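Local coordinates for protein (aminopeptidase) (Ochrobactrum anthropi, PDB 1B65) that acts as an L-aminopeptidase and D-alanine esterase/amidase, a prototype serine aminopeptidase with a variant Ntn hydrolase fold, at residues G38-I43 against V163-D168; Q234-G239 against H361-A366. All coordinates share one frame; numbering follows the deposited sequence.

Interaction 1: residues G38-I43 against V163-D168; sequences GFQTII and VRKALD
The Gln40 side-chain amide is the flat group that meets Lys165. Lys165 CD sits above the oxygen end of the amide, well off its plane, 3.0 Å from Gln40 OE1. This is tight for a methylene against oxygen. Lys165 is exposed and bent at several torsions, so its exact pose is doubtful. At the other end of the amide, Gln40 NE2 is hydrogen-bonded to Asp162 OD1, just before 163-168, which fixes the rotation of the group. The two side chains cross at about a right angle. Gln40 CG is anti to the backbone N (chi1 163°), and a bend at chi2 brings the amide round toward the lysine.

Beneath this pair, Ala166 CB rests on the strand backbone, 3.7 Å from Gln40 N. Ala166 O comes within 3.5 Å of Gly38 CA in a CA-H...O contact. This is plain helix-on-sheet packing within the variant Ntn hydrolase fold. Helix 160-168 lies on strand 36-43, an outer strand of a four-stranded mixed sheet, with 5.9 Å between the segment axes.

Alanine and glycine thus allow helix and strand to approach closely, while the polar end of Gln40 is served by Asp162 and not by Lys165.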
# COMPACT_ATOMS: atom_id res chain seq x y z
N GLY A 38 -28.34 -11.85 7.01
CA GLY A 38 -29.69 -11.34 7.25
C GLY A 38 -29.95 -10.17 6.29
O GLY A 38 -29.01 -9.49 5.86
N PHE A 39 -31.23 -9.99 5.94
CA PHE A 39 -31.56 -8.93 5.00
C PHE A 39 -32.76 -8.08 5.48
O PHE A 39 -33.64 -8.60 6.19
CB PHE A 39 -32.04 -9.49 3.65
CG PHE A 39 -31.06 -10.32 2.87
CD1 PHE A 39 -29.93 -9.76 2.28
CD2 PHE A 39 -31.26 -11.67 2.75
CE1 PHE A 39 -29.07 -10.54 1.54
CE2 PHE A 39 -30.41 -12.47 2.03
CZ PHE A 39 -29.29 -11.92 1.42
N GLN A 40 -32.74 -6.83 5.05
CA GLN A 40 -33.91 -5.96 5.20
C GLN A 40 -34.15 -5.43 3.79
O GLN A 40 -33.20 -4.88 3.19
CB GLN A 40 -33.80 -4.88 6.25
CG GLN A 40 -34.85 -3.78 6.09
CD GLN A 40 -36.21 -4.27 6.53
OE1 GLN A 40 -36.56 -5.45 6.44
NE2 GLN A 40 -37.04 -3.33 6.99
N THR A 41 -35.34 -5.62 3.23
CA THR A 41 -35.56 -5.21 1.83
C THR A 41 -36.69 -4.20 1.75
O THR A 41 -37.79 -4.49 2.24
CB THR A 41 -35.91 -6.48 1.03
OG1 THR A 41 -34.79 -7.40 1.09
CG2 THR A 41 -36.22 -6.17 -0.44
N ILE A 42 -36.44 -3.07 1.10
CA ILE A 42 -37.45 -2.02 0.98
C ILE A 42 -37.84 -1.88 -0.47
O ILE A 42 -36.98 -1.53 -1.29
CB ILE A 42 -36.90 -0.68 1.52
CG1 ILE A 42 -36.49 -0.82 2.99
CG2 ILE A 42 -37.95 0.42 1.35
CD1 ILE A 42 -35.59 0.30 3.51
N ILE A 43 -39.06 -2.30 -0.86
CA ILE A 43 -39.44 -2.15 -2.27
C ILE A 43 -40.74 -1.35 -2.30
O ILE A 43 -41.76 -1.92 -1.90
CB ILE A 43 -39.68 -3.50 -2.98
CG1 ILE A 43 -38.34 -4.23 -3.09
CG2 ILE A 43 -40.21 -3.26 -4.40
CD1 ILE A 43 -38.35 -5.57 -3.78
N VAL A 163 -31.74 -1.09 9.52
CA VAL A 163 -30.49 -1.85 9.68
C VAL A 163 -30.53 -2.81 10.83
O VAL A 163 -30.06 -3.95 10.66
CB VAL A 163 -29.20 -1.04 9.48
CG1 VAL A 163 -29.42 0.41 9.16
CG2 VAL A 163 -28.07 -1.45 10.39
N ARG A 164 -31.18 -2.50 11.96
CA ARG A 164 -31.29 -3.41 13.06
C ARG A 164 -32.08 -4.66 12.65
O ARG A 164 -31.78 -5.74 13.13
CB ARG A 164 -32.06 -2.84 14.26
CG ARG A 164 -31.26 -1.87 15.11
CD ARG A 164 -32.00 -1.77 16.47
NE ARG A 164 -31.08 -1.50 17.51
CZ ARG A 164 -30.56 -1.90 18.63
NH1 ARG A 164 -30.90 -3.01 19.27
NH2 ARG A 164 -29.65 -1.07 19.11
N LYS A 165 -33.11 -4.49 11.84
CA LYS A 165 -33.87 -5.62 11.34
C LYS A 165 -32.99 -6.59 10.55
O LYS A 165 -33.08 -7.81 10.76
CB LYS A 165 -35.02 -5.13 10.46
CG LYS A 165 -36.16 -6.15 10.51
CD LYS A 165 -36.33 -6.80 9.15
CE LYS A 165 -37.83 -6.93 8.82
NZ LYS A 165 -38.24 -8.32 9.22
N ALA A 166 -32.10 -6.08 9.70
CA ALA A 166 -31.20 -6.96 8.96
C ALA A 166 -30.29 -7.72 9.92
O ALA A 166 -30.10 -8.93 9.76
CB ALA A 166 -30.40 -6.21 7.90
N LEU A 167 -29.70 -7.03 10.90
CA LEU A 167 -28.82 -7.65 11.87
C LEU A 167 -29.54 -8.69 12.71
O LEU A 167 -29.02 -9.78 13.00
CB LEU A 167 -28.25 -6.55 12.79
CG LEU A 167 -27.25 -5.62 12.05
CD1 LEU A 167 -27.09 -4.31 12.81
CD2 LEU A 167 -25.91 -6.35 11.92
N ASP A 168 -30.76 -8.37 13.15
CA ASP A 168 -31.57 -9.31 13.95
C ASP A 168 -32.06 -10.49 13.13
O ASP A 168 -32.41 -11.55 13.67
CB ASP A 168 -32.76 -8.54 14.55
CG ASP A 168 -32.39 -7.69 15.74
OD1 ASP A 168 -31.33 -7.79 16.37
OD2 ASP A 168 -33.23 -6.84 16.12

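Interaction 2: residues Q234-G239 against H361-A366; sequences QHMRDG and HERLRA
An end-on, two-nitrogen arginine-carboxylate salt bridge ties the C-terminal helix 361-370 to the loop that follows the short helix 232-235. Arg363 reaches out from the helix and Asp238 from the loop, from opposite directions. Arg363 NH2 donates to Asp238 OD2 at 2.8 Å, and Arg363 NH1 donates to Asp238 OD1 at 2.9 Å. Both bonds are moderately bent; the N-H...acceptor angle from Arg363 NH2 to Asp238 OD2 is 149°. A weak third bond runs from Arg363 NH2 to Asp238 OD1, also at 2.9 Å. Both main bonds use the syn sides of the carboxylate oxygens. The oxygens lie almost in the guanidinium plane, and the two planar groups are only 15° apart. The guanidinium and the carboxylate therefore meet edge to edge, nearly coplanar. The arginine chain bends at chi2 and chi3 on its way to the acid. Both residues also touch a crystal neighbour, so the lattice may influence their exact pose.

Beside the ion pair, the buried Met236 packs on the helix. Its chain runs past Arg363 in the opposite direction and places Met236 CE 4.1 Å from Arg363 CB. Met236 SD comes 4.2 Å from Leu364 N. Met236 and Leu364 both touch Ile359, in the loop before the helix.

Other bonds hold each side in place. Arg222 NH1 binds the backbone oxygens of Met236 and Asp238, which probably steadies the loop. His235 NE2 is hydrogen-bonded to Tyr371 OH, just beyond the helix. Within the helix, Arg365 NE forms a salt bridge with Glu362 OE2, three residues earlier, at 3.2 Å, with the oxygen 18° out of the Arg365 guanidinium plane.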
# COMPACT_ATOMS: atom_id res chain seq x y z
N GLN A 234 -22.93 -9.09 -26.61
CA GLN A 234 -23.00 -8.77 -28.02
C GLN A 234 -24.28 -9.29 -28.67
O GLN A 234 -24.66 -8.76 -29.73
CB GLN A 234 -21.77 -9.34 -28.75
CG GLN A 234 -20.46 -8.78 -28.21
CD GLN A 234 -20.36 -7.27 -28.27
OE1 GLN A 234 -20.04 -6.54 -27.32
NE2 GLN A 234 -20.65 -6.73 -29.46
N HIS A 235 -24.95 -10.28 -28.11
CA HIS A 235 -26.18 -10.82 -28.64
C HIS A 235 -27.47 -10.34 -27.98
O HIS A 235 -28.55 -10.66 -28.50
CB HIS A 235 -26.23 -12.36 -28.47
CG HIS A 235 -25.13 -13.02 -29.22
ND1 HIS A 235 -25.26 -13.41 -30.54
CD2 HIS A 235 -23.87 -13.35 -28.84
CE1 HIS A 235 -24.12 -13.95 -30.94
NE2 HIS A 235 -23.27 -13.91 -29.94
N MET A 236 -27.42 -9.81 -26.77
CA MET A 236 -28.60 -9.38 -26.05
C MET A 236 -28.41 -7.88 -25.76
O MET A 236 -27.85 -7.47 -24.74
CB MET A 236 -28.84 -10.20 -24.79
CG MET A 236 -29.16 -11.66 -25.10
SD MET A 236 -29.26 -12.74 -23.66
CE MET A 236 -30.52 -11.95 -22.72
N ARG A 237 -28.73 -7.08 -26.77
CA ARG A 237 -28.48 -5.66 -26.72
C ARG A 237 -29.65 -4.77 -26.35
O ARG A 237 -29.43 -3.57 -26.29
CB ARG A 237 -28.09 -5.22 -28.15
CG ARG A 237 -26.76 -5.76 -28.65
CD ARG A 237 -25.95 -4.59 -29.23
NE ARG A 237 -25.97 -3.46 -28.30
CZ ARG A 237 -26.07 -2.16 -28.53
NH1 ARG A 237 -26.16 -1.69 -29.77
NH2 ARG A 237 -26.07 -1.32 -27.49
N ASP A 238 -30.86 -5.27 -26.18
CA ASP A 238 -32.01 -4.43 -25.92
C ASP A 238 -32.21 -4.07 -24.46
O ASP A 238 -31.72 -4.73 -23.54
CB ASP A 238 -33.29 -5.16 -26.40
CG ASP A 238 -33.36 -6.59 -25.88
OD1 ASP A 238 -32.63 -7.45 -26.42
OD2 ASP A 238 -34.12 -6.87 -24.92
N GLY A 239 -32.97 -3.00 -24.22
CA GLY A 239 -33.37 -2.58 -22.92
C GLY A 239 -32.28 -2.03 -22.02
O GLY A 239 -32.55 -1.86 -20.83
N HIS A 361 -34.15 -15.93 -19.11
CA HIS A 361 -33.51 -17.24 -19.03
C HIS A 361 -33.49 -18.01 -20.34
O HIS A 361 -32.50 -18.68 -20.65
CB HIS A 361 -34.22 -18.10 -17.96
CG HIS A 361 -34.17 -17.54 -16.59
ND1 HIS A 361 -34.77 -18.11 -15.48
CD2 HIS A 361 -33.53 -16.42 -16.14
CE1 HIS A 361 -34.52 -17.33 -14.42
NE2 HIS A 361 -33.76 -16.31 -14.81
N GLU A 362 -34.61 -17.97 -21.08
CA GLU A 362 -34.64 -18.76 -22.33
C GLU A 362 -33.74 -18.17 -23.39
O GLU A 362 -33.03 -18.91 -24.06
CB GLU A 362 -36.09 -18.92 -22.83
CG GLU A 362 -36.83 -20.04 -22.08
CD GLU A 362 -36.04 -21.35 -22.21
OE1 GLU A 362 -35.79 -21.75 -23.37
OE2 GLU A 362 -35.60 -21.95 -21.20
N ARG A 363 -33.69 -16.83 -23.49
CA ARG A 363 -32.79 -16.23 -24.47
C ARG A 363 -31.34 -16.53 -24.06
O ARG A 363 -30.54 -16.80 -24.94
CB ARG A 363 -32.99 -14.72 -24.52
CG ARG A 363 -34.08 -14.21 -25.44
CD ARG A 363 -33.47 -13.04 -26.27
NE ARG A 363 -33.88 -11.78 -25.71
CZ ARG A 363 -33.51 -10.54 -26.00
NH1 ARG A 363 -32.62 -10.26 -26.94
NH2 ARG A 363 -34.13 -9.60 -25.28
N LEU A 364 -31.05 -16.46 -22.75
CA LEU A 364 -29.67 -16.79 -22.32
C LEU A 364 -29.27 -18.20 -22.71
O LEU A 364 -28.20 -18.48 -23.26
CB LEU A 364 -29.56 -16.69 -20.80
CG LEU A 364 -28.30 -16.38 -20.03
CD1 LEU A 364 -28.28 -17.09 -18.68
CD2 LEU A 364 -26.99 -16.56 -20.80
N ARG A 365 -30.12 -19.18 -22.35
CA ARG A 365 -29.89 -20.58 -22.68
C ARG A 365 -29.65 -20.77 -24.18
O ARG A 365 -28.75 -21.53 -24.58
CB ARG A 365 -31.08 -21.41 -22.18
CG ARG A 365 -31.01 -21.60 -20.67
CD ARG A 365 -32.23 -22.22 -20.01
NE ARG A 365 -32.78 -23.35 -20.75
CZ ARG A 365 -32.32 -24.59 -20.76
NH1 ARG A 365 -31.26 -24.94 -20.06
NH2 ARG A 365 -32.88 -25.57 -21.47
N ALA A 366 -30.45 -20.13 -25.02
CA ALA A 366 -30.29 -20.23 -26.46
C ALA A 366 -28.93 -19.73 -26.94
O ALA A 366 -28.32 -20.37 -27.82
CB ALA A 366 -31.40 -19.50 -27.23

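The two contacts are in series along the chain. Interaction 1 comes first. It closes a loop of 119 residues and seats helix 160-168 on outer strand 36-43 of the four-stranded sheet. The chain then passes through strands 194-204 and 207-217 of the six-stranded sheet. Interaction 2 opens after these and spans 121 residues, including strands 251-257 and 289-296, before the C-terminal helix returns to 234-239. Residues 246-249 are not modelled; this is consistent with the self-cleavage known for this family, so interaction 2 probably joins two separate polypeptides. The contacts neither nest nor cross. The centres of interaction 1 and interaction 2 are about 33 Å apart. The nearest atoms of interaction 1 and interaction 2 are about 16 Å apart.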